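Local coordinates for phenazine-1-carboxylate N-methyltransferase (Pseudomonas aeruginosa, PDB 2IP2), which transfers a methyl group from S-adenosyl-L-methionine to phenazine-1-carboxylate, giving 5-methylphenazine-1-carboxylate, an intermediate on the way to the virulence pigment pyocyanine, at residues A[155-160]-A[179-184]; A[164-169]-A[234-239]. All blocks are in the same frame, centred on the assembly; numbering follows the deposited sequence.

Interaction 1 (A[155-160]-A[179-184]); sequences LAFHEI and GELTKA
Two neighbouring helices of the S-adenosyl-L-methionine-binding Rossmann-like domain meet here, with the ring of Phe157 from helix 154-163 laid against Leu181 in the first turn of helix 180-188. The short helical segments approach to 8.9 Å between axes and run in broadly the same direction, 43° apart. Leu181 CB stands over the centre of the Phe157 ring, 3.9 Å from the centroid and only 9° off the ring normal, a CH-pi contact. Glu180 CB meets the same ring at its edge, in plane, 4.0 Å from Phe157 CE2. With CG anti to the backbone N (chi1 176°), Leu181 swings its branched end past the ring: CD1 comes within 3.9 Å of Phe157 CD1 and 3.8 Å of Ile160 CD1, one turn further along. Both helices lie on one face of the central sheet, where Ile160 and Leu181 share Ile271 of strand 267-272. Helix 180-188 follows strand 170-174 and the glycine-rich loop characteristic of class I methyltransferases, with Gly179 as its N-cap; Thr182, on another side of the helix, hydrogen-bonds Asp173 near the end of that strand. Phe157 also touches Arg241, a predicted S-adenosyl-L-methionine-binding residue, which puts this packing next to the probable cofactor site. The Glu180 carboxylate turns away from the ring and is held by Asn209 and Asn154. Toward the later end of the contact, Ala184 CB touches both Phe157 CB and the imidazole of His158, 3.7 Å from His158 ND1, the two approaching it from directions about a right angle apart. The polar link between the helices is a water, 2.9 Å from His158 ND1, which donates to Ala184 O at 2.7 Å.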
ATOM      1  N   LEU A 155       2.088   8.434 -21.029  1.00 45.93           N
ATOM      2  CA  LEU A 155       0.677   8.097 -21.231  1.00 45.64           C
ATOM      3  C   LEU A 155      -0.145   9.368 -21.476  1.00 44.18           C
ATOM      4  O   LEU A 155      -0.995   9.407 -22.374  1.00 44.88           O
ATOM      5  CB  LEU A 155       0.105   7.301 -20.042  1.00 45.42           C
ATOM      6  CG  LEU A 155       0.011   5.774 -20.147  1.00 48.33           C
ATOM      7  CD1 LEU A 155       1.370   5.085 -20.055  1.00 52.62           C
ATOM      8  CD2 LEU A 155      -0.940   5.196 -19.101  1.00 46.12           C
ATOM      9  N   ALA A 156       0.106  10.400 -20.683  1.00 41.68           N
ATOM     10  CA  ALA A 156      -0.668  11.629 -20.798  1.00 40.13           C
ATOM     11  C   ALA A 156      -0.214  12.380 -22.051  1.00 39.13           C
ATOM     12  O   ALA A 156      -1.056  12.858 -22.831  1.00 39.35           O
ATOM     13  CB  ALA A 156      -0.509  12.489 -19.568  1.00 39.20           C
ATOM     14  N   PHE A 157       1.105  12.460 -22.242  1.00 36.25           N
ATOM     15  CA  PHE A 157       1.681  13.195 -23.381  1.00 34.39           C
ATOM     16  C   PHE A 157       1.188  12.660 -24.722  1.00 33.89           C
ATOM     17  O   PHE A 157       1.052  13.437 -25.643  1.00 33.27           O
ATOM     18  CB  PHE A 157       3.218  13.145 -23.381  1.00 32.96           C
ATOM     19  CG  PHE A 157       3.882  13.985 -22.286  1.00 31.84           C
ATOM     20  CD1 PHE A 157       3.160  14.911 -21.519  1.00 31.79           C
ATOM     21  CD2 PHE A 157       5.248  13.825 -22.029  1.00 34.44           C
ATOM     22  CE1 PHE A 157       3.811  15.682 -20.506  1.00 33.93           C
ATOM     23  CE2 PHE A 157       5.894  14.583 -21.037  1.00 34.46           C
ATOM     24  CZ  PHE A 157       5.169  15.507 -20.269  1.00 31.28           C
ATOM     25  N   HIS A 158       0.983  11.341 -24.846  1.00 32.91           N
ATOM     26  CA  HIS A 158       0.565  10.760 -26.112  1.00 34.33           C
ATOM     27  C   HIS A 158      -0.866  11.131 -26.445  1.00 34.63           C
ATOM     28  O   HIS A 158      -1.242  11.139 -27.633  1.00 34.57           O
ATOM     29  CB  HIS A 158       0.741   9.231 -26.148  1.00 34.38           C
ATOM     30  CG  HIS A 158       2.176   8.788 -26.174  1.00 38.06           C
ATOM     31  ND1 HIS A 158       3.105   9.309 -27.051  1.00 41.29           N
ATOM     32  CD2 HIS A 158       2.839   7.868 -25.434  1.00 42.90           C
ATOM     33  CE1 HIS A 158       4.275   8.732 -26.854  1.00 44.66           C
ATOM     34  NE2 HIS A 158       4.146   7.861 -25.868  1.00 44.86           N
ATOM     35  N   GLU A 159      -1.667  11.423 -25.413  1.00 35.03           N
ATOM     36  CA  GLU A 159      -3.038  11.949 -25.628  1.00 35.51           C
ATOM     37  C   GLU A 159      -3.054  13.356 -26.161  1.00 35.05           C
ATOM     38  O   GLU A 159      -3.992  13.717 -26.854  1.00 34.72           O
ATOM     39  CB  GLU A 159      -3.900  11.945 -24.370  1.00 36.30           C
ATOM     40  CG  GLU A 159      -4.674  10.637 -24.139  1.00 40.91           C
ATOM     41  CD  GLU A 159      -5.594  10.262 -25.292  1.00 45.41           C
ATOM     42  OE1 GLU A 159      -6.644  10.935 -25.550  1.00 46.02           O
ATOM     43  OE2 GLU A 159      -5.243   9.269 -25.955  1.00 50.81           O
ATOM     44  N   ILE A 160      -2.044  14.154 -25.837  1.00 34.21           N
ATOM     45  CA  ILE A 160      -2.084  15.580 -26.200  1.00 33.82           C
ATOM     46  C   ILE A 160      -2.294  15.843 -27.718  1.00 34.14           C
ATOM     47  O   ILE A 160      -3.243  16.558 -28.118  1.00 34.91           O
ATOM     48  CB  ILE A 160      -0.908  16.377 -25.551  1.00 34.17           C
ATOM     49  CG1 ILE A 160      -1.221  16.562 -24.065  1.00 37.09           C
ATOM     50  CG2 ILE A 160      -0.740  17.771 -26.173  1.00 29.13           C
ATOM     51  CD1 ILE A 160      -0.065  17.003 -23.264  1.00 39.65           C
ATOM     52  N   GLY A 179      12.650  16.548 -22.968  1.00 32.01           N
ATOM     53  CA  GLY A 179      11.955  16.680 -24.245  1.00 30.00           C
ATOM     54  C   GLY A 179      10.894  15.666 -24.601  1.00 29.78           C
ATOM     55  O   GLY A 179      10.533  15.540 -25.775  1.00 28.97           O
ATOM     56  N   GLU A 180      10.368  14.927 -23.620  1.00 29.38           N
ATOM     57  CA  GLU A 180       9.419  13.855 -23.969  1.00 28.30           C
ATOM     58  C   GLU A 180       8.130  14.348 -24.613  1.00 28.27           C
ATOM     59  O   GLU A 180       7.585  13.676 -25.480  1.00 27.01           O
ATOM     60  CB  GLU A 180       9.099  12.976 -22.742  1.00 29.75           C
ATOM     61  CG  GLU A 180      10.333  12.146 -22.286  1.00 28.30           C
ATOM     62  CD  GLU A 180      10.745  11.057 -23.312  1.00 32.00           C
ATOM     63  OE1 GLU A 180       9.869  10.331 -23.820  1.00 35.40           O
ATOM     64  OE2 GLU A 180      11.947  10.878 -23.559  1.00 34.32           O
ATOM     65  N   LEU A 181       7.638  15.504 -24.167  1.00 28.13           N
ATOM     66  CA  LEU A 181       6.400  16.072 -24.729  1.00 28.95           C
ATOM     67  C   LEU A 181       6.577  16.468 -26.192  1.00 29.90           C
ATOM     68  O   LEU A 181       5.772  16.088 -27.080  1.00 30.01           O
ATOM     69  CB  LEU A 181       5.917  17.267 -23.892  1.00 29.32           C
ATOM     70  CG  LEU A 181       4.693  18.043 -24.372  1.00 29.17           C
ATOM     71  CD1 LEU A 181       3.480  17.128 -24.752  1.00 26.45           C
ATOM     72  CD2 LEU A 181       4.287  19.123 -23.330  1.00 28.41           C
ATOM     73  N   THR A 182       7.667  17.175 -26.456  1.00 29.22           N
ATOM     74  CA  THR A 182       8.021  17.528 -27.838  1.00 30.11           C
ATOM     75  C   THR A 182       8.140  16.255 -28.698  1.00 30.74           C
ATOM     76  O   THR A 182       7.581  16.186 -29.799  1.00 30.95           O
ATOM     77  CB  THR A 182       9.335  18.326 -27.846  1.00 30.23           C
ATOM     78  OG1 THR A 182       9.082  19.621 -27.263  1.00 28.69           O
ATOM     79  CG2 THR A 182       9.857  18.525 -29.267  1.00 29.09           C
ATOM     80  N   LYS A 183       8.825  15.238 -28.177  1.00 30.52           N
ATOM     81  CA  LYS A 183       8.994  14.017 -28.951  1.00 31.84           C
ATOM     82  C   LYS A 183       7.661  13.295 -29.213  1.00 30.95           C
ATOM     83  O   LYS A 183       7.422  12.881 -30.337  1.00 32.46           O
ATOM     84  CB  LYS A 183      10.016  13.103 -28.280  1.00 32.50           C
ATOM     85  CG  LYS A 183       9.990  11.672 -28.765  1.00 36.14           C
ATOM     86  CD  LYS A 183      10.653  10.813 -27.718  1.00 41.49           C
ATOM     87  CE  LYS A 183      12.139  11.121 -27.657  1.00 42.47           C
ATOM     88  NZ  LYS A 183      12.912  10.081 -28.423  1.00 47.32           N
ATOM     89  N   ALA A 184       6.800  13.167 -28.187  1.00 30.28           N
ATOM     90  CA  ALA A 184       5.442  12.630 -28.346  1.00 28.58           C
ATOM     91  C   ALA A 184       4.680  13.393 -29.458  1.00 29.99           C
ATOM     92  O   ALA A 184       4.066  12.777 -30.373  1.00 29.40           O
ATOM     93  CB  ALA A 184       4.669  12.689 -27.009  1.00 29.05           C
TER
HETATM   94  O   HOH W   1       3.010  10.353 -29.719  1.00 36.19           O

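Interaction 2 (A[164-169]-A[234-239])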
ATOM      1  N   LEU A 164      -5.355  17.877 -29.444  1.00 34.95           N
ATOM      2  CA  LEU A 164      -5.081  19.130 -30.123  1.00 34.78           C
ATOM      3  C   LEU A 164      -4.589  18.826 -31.518  1.00 36.07           C
ATOM      4  O   LEU A 164      -3.944  17.806 -31.743  1.00 35.89           O
ATOM      5  CB  LEU A 164      -4.026  19.966 -29.361  1.00 33.83           C
ATOM      6  CG  LEU A 164      -4.154  20.208 -27.842  1.00 36.24           C
ATOM      7  CD1 LEU A 164      -3.213  21.295 -27.384  1.00 31.43           C
ATOM      8  CD2 LEU A 164      -5.531  20.635 -27.433  1.00 34.15           C
ATOM      9  N   ASP A 165      -4.872  19.726 -32.459  1.00 36.34           N
ATOM     10  CA  ASP A 165      -4.441  19.536 -33.814  1.00 37.88           C
ATOM     11  C   ASP A 165      -3.081  20.239 -34.037  1.00 37.43           C
ATOM     12  O   ASP A 165      -2.998  21.452 -34.041  1.00 37.39           O
ATOM     13  CB  ASP A 165      -5.556  20.064 -34.769  1.00 39.55           C
ATOM     14  CG  ASP A 165      -5.345  19.674 -36.253  1.00 43.20           C
ATOM     15  OD1 ASP A 165      -4.282  19.136 -36.663  1.00 42.61           O
ATOM     16  OD2 ASP A 165      -6.296  19.940 -37.037  1.00 49.76           O
ATOM     17  N   PHE A 166      -2.009  19.475 -34.197  1.00 36.68           N
ATOM     18  CA  PHE A 166      -0.709  20.067 -34.502  1.00 37.30           C
ATOM     19  C   PHE A 166      -0.395  20.065 -35.996  1.00 38.91           C
ATOM     20  O   PHE A 166       0.677  20.516 -36.397  1.00 38.74           O
ATOM     21  CB  PHE A 166       0.415  19.371 -33.729  1.00 36.39           C
ATOM     22  CG  PHE A 166       0.388  19.659 -32.270  1.00 35.53           C
ATOM     23  CD1 PHE A 166      -0.466  18.936 -31.436  1.00 33.45           C
ATOM     24  CD2 PHE A 166       1.243  20.618 -31.717  1.00 32.46           C
ATOM     25  CE1 PHE A 166      -0.504  19.184 -30.054  1.00 35.11           C
ATOM     26  CE2 PHE A 166       1.231  20.873 -30.339  1.00 32.99           C
ATOM     27  CZ  PHE A 166       0.365  20.147 -29.498  1.00 34.07           C
ATOM     28  N   ARG A 167      -1.310  19.531 -36.821  1.00 41.12           N
ATOM     29  CA  ARG A 167      -1.063  19.496 -38.272  1.00 43.18           C
ATOM     30  C   ARG A 167      -0.884  20.929 -38.776  1.00 43.61           C
ATOM     31  O   ARG A 167      -1.733  21.818 -38.552  1.00 43.76           O
ATOM     32  CB  ARG A 167      -2.190  18.801 -39.060  1.00 43.56           C
ATOM     33  CG  ARG A 167      -2.153  17.282 -39.045  1.00 44.87           C
ATOM     34  CD  ARG A 167      -3.422  16.640 -39.626  1.00 46.88           C
ATOM     35  NE  ARG A 167      -4.610  17.245 -39.007  1.00 53.94           N
ATOM     36  CZ  ARG A 167      -5.825  17.301 -39.550  1.00 55.99           C
ATOM     37  NH1 ARG A 167      -6.057  16.771 -40.754  1.00 56.83           N
ATOM     38  NH2 ARG A 167      -6.810  17.892 -38.876  1.00 55.87           N
ATOM     39  N   GLY A 168       0.264  21.151 -39.399  1.00 44.32           N
ATOM     40  CA  GLY A 168       0.547  22.431 -40.027  1.00 44.22           C
ATOM     41  C   GLY A 168       1.055  23.428 -39.024  1.00 44.25           C
ATOM     42  O   GLY A 168       1.636  24.420 -39.425  1.00 46.00           O
ATOM     43  N   ARG A 169       0.870  23.161 -37.727  1.00 42.65           N
ATOM     44  CA  ARG A 169       1.094  24.190 -36.716  1.00 41.15           C
ATOM     45  C   ARG A 169       2.483  24.175 -36.067  1.00 37.73           C
ATOM     46  O   ARG A 169       3.240  23.220 -36.200  1.00 37.49           O
ATOM     47  CB  ARG A 169      -0.045  24.221 -35.679  1.00 42.19           C
ATOM     48  CG  ARG A 169      -1.430  24.588 -36.284  1.00 46.44           C
ATOM     49  CD  ARG A 169      -2.564  24.135 -35.366  1.00 50.99           C
ATOM     50  NE  ARG A 169      -3.911  24.256 -35.950  1.00 55.81           N
ATOM     51  CZ  ARG A 169      -4.442  23.420 -36.855  1.00 57.33           C
ATOM     52  NH1 ARG A 169      -3.763  22.374 -37.328  1.00 56.16           N
ATOM     53  NH2 ARG A 169      -5.668  23.638 -37.310  1.00 58.07           N
ATOM     54  N   GLY A 234       4.452  31.250 -32.039  1.00 30.23           N
ATOM     55  CA  GLY A 234       3.997  29.878 -31.873  1.00 29.62           C
ATOM     56  C   GLY A 234       2.487  29.873 -31.936  1.00 28.93           C
ATOM     57  O   GLY A 234       1.857  30.791 -31.448  1.00 29.75           O
ATOM     58  N   ASP A 235       1.918  28.843 -32.542  1.00 28.96           N
ATOM     59  CA  ASP A 235       0.471  28.571 -32.465  1.00 29.12           C
ATOM     60  C   ASP A 235       0.071  27.966 -31.114  1.00 29.03           C
ATOM     61  O   ASP A 235      -1.003  28.284 -30.569  1.00 27.91           O
ATOM     62  CB  ASP A 235       0.021  27.652 -33.608  1.00 29.50           C
ATOM     63  CG  ASP A 235       0.313  28.262 -34.990  1.00 33.29           C
ATOM     64  OD1 ASP A 235      -0.060  29.449 -35.197  1.00 34.74           O
ATOM     65  OD2 ASP A 235       0.920  27.560 -35.810  1.00 34.86           O
ATOM     66  N   ILE A 236       0.930  27.086 -30.592  1.00 28.33           N
ATOM     67  CA  ILE A 236       0.612  26.395 -29.326  1.00 29.21           C
ATOM     68  C   ILE A 236       1.828  26.521 -28.368  1.00 28.31           C
ATOM     69  O   ILE A 236       2.951  26.119 -28.738  1.00 29.25           O
ATOM     70  CB  ILE A 236       0.273  24.908 -29.582  1.00 29.19           C
ATOM     71  CG1 ILE A 236      -0.972  24.784 -30.466  1.00 28.39           C
ATOM     72  CG2 ILE A 236       0.046  24.190 -28.229  1.00 30.02           C
ATOM     73  CD1 ILE A 236      -1.138  23.445 -31.164  1.00 29.19           C
ATOM     74  N   TYR A 237       1.597  27.072 -27.175  1.00 26.25           N
ATOM     75  CA  TYR A 237       2.626  27.220 -26.107  1.00 26.45           C
ATOM     76  C   TYR A 237       2.281  26.225 -25.001  1.00 26.82           C
ATOM     77  O   TYR A 237       1.284  26.385 -24.310  1.00 27.36           O
ATOM     78  CB  TYR A 237       2.641  28.640 -25.532  1.00 27.04           C
ATOM     79  CG  TYR A 237       3.347  29.558 -26.528  1.00 25.99           C
ATOM     80  CD1 TYR A 237       2.727  29.910 -27.740  1.00 28.78           C
ATOM     81  CD2 TYR A 237       4.640  30.031 -26.260  1.00 23.82           C
ATOM     82  CE1 TYR A 237       3.423  30.723 -28.666  1.00 28.34           C
ATOM     83  CE2 TYR A 237       5.317  30.843 -27.174  1.00 27.02           C
ATOM     84  CZ  TYR A 237       4.696  31.176 -28.372  1.00 26.85           C
ATOM     85  OH  TYR A 237       5.395  31.956 -29.298  1.00 29.64           O
ATOM     86  N   LEU A 238       3.141  25.224 -24.856  1.00 27.07           N
ATOM     87  CA  LEU A 238       2.925  24.107 -23.905  1.00 25.92           C
ATOM     88  C   LEU A 238       3.686  24.451 -22.654  1.00 26.34           C
ATOM     89  O   LEU A 238       4.903  24.708 -22.717  1.00 26.27           O
ATOM     90  CB  LEU A 238       3.526  22.864 -24.536  1.00 26.88           C
ATOM     91  CG  LEU A 238       2.936  22.470 -25.881  1.00 25.91           C
ATOM     92  CD1 LEU A 238       3.967  21.606 -26.623  1.00 28.08           C
ATOM     93  CD2 LEU A 238       1.531  21.890 -25.765  1.00 27.68           C
ATOM     94  N   LEU A 239       2.976  24.461 -21.516  1.00 26.12           N
ATOM     95  CA  LEU A 239       3.498  24.747 -20.193  1.00 27.28           C
ATOM     96  C   LEU A 239       3.270  23.477 -19.353  1.00 27.43           C
ATOM     97  O   LEU A 239       2.236  23.344 -18.722  1.00 25.49           O
ATOM     98  CB  LEU A 239       2.721  25.951 -19.555  1.00 25.17           C
ATOM     99  CG  LEU A 239       3.272  27.358 -19.853  1.00 31.56           C
ATOM    100  CD1 LEU A 239       3.533  27.573 -21.351  1.00 33.16           C
ATOM    101  CD2 LEU A 239       2.349  28.480 -19.278  1.00 29.77           C
TER
HETATM  102  O   HOH W   2       0.771  26.915 -38.318  1.00 49.71           O
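Ile236 CD1 rests on one face of the Phe166 ring, offset toward the rim and 3.6 Å from Phe166 CE2, in a CH-pi contact. The two side chains cross at about a right angle; Ile236 has CG1 anti to its carbonyl carbon (chi1 -62°), and this arm carries the terminal methyl over the ring. Leu238, two residues further along the strand, brings CD2 to the ring edge, 4.3 Å from Phe166 CZ, while Leu164 CD1 touches Ile236 CG2 more loosely. Beside this apolar group, Asp235 OD2 lies 3.5 Å from Arg169 CB. Asp235 OD2 accepts the backbone N-H of Ser170 and, at 2.6 Å, a bond from a water that also donates to Gly168 O at 2.9 Å. The loop is shaped by a type II turn from Phe166 to Arg169 and by an Asx turn in which Arg167 N donates to Asp165 OD1 at 3.0 Å. Arg167 grips the Asp165 carboxylate side-on through NE and NH2, and Arg169 joins the salt-bridge network. Next outward, strand 170-174 pairs in parallel with strand 236-240 through backbone bonds of Ile236 to Ser170 and Val172, as expected at the middle of a Rossmann-like sheet. Asp235 is thus tied to the start of strand 170-174 through a backbone amide and to the loop before it through a water, not by pairing its charge with Arg169, whose guanidinium faces Asp165.

Overall arrangement
Along the chain the segments come in the order 155-160, 164-169, 179-184, 234-239, so the loops closed by interactions 1 and 2 cross. Interaction 1 closes the shorter loop, bringing helix 180-188 beside helix 154-163, with strand 170-174 between them in sequence. Interaction 2 closes a longer one: the chain builds strands 193-198 and 219-223 on one side of strand 170-174, then returns to place strand 236-240 on the other. Their centres are 13 Å apart, and they touch at two points, Leu181 CD2 to Leu238 CB at 4.0 Å and Ile160 CG2 to Phe166 CE1 at 4.1 Å; the first joins helix 180-188 to strand 236-240, the second helix 154-163 to the loop that follows it.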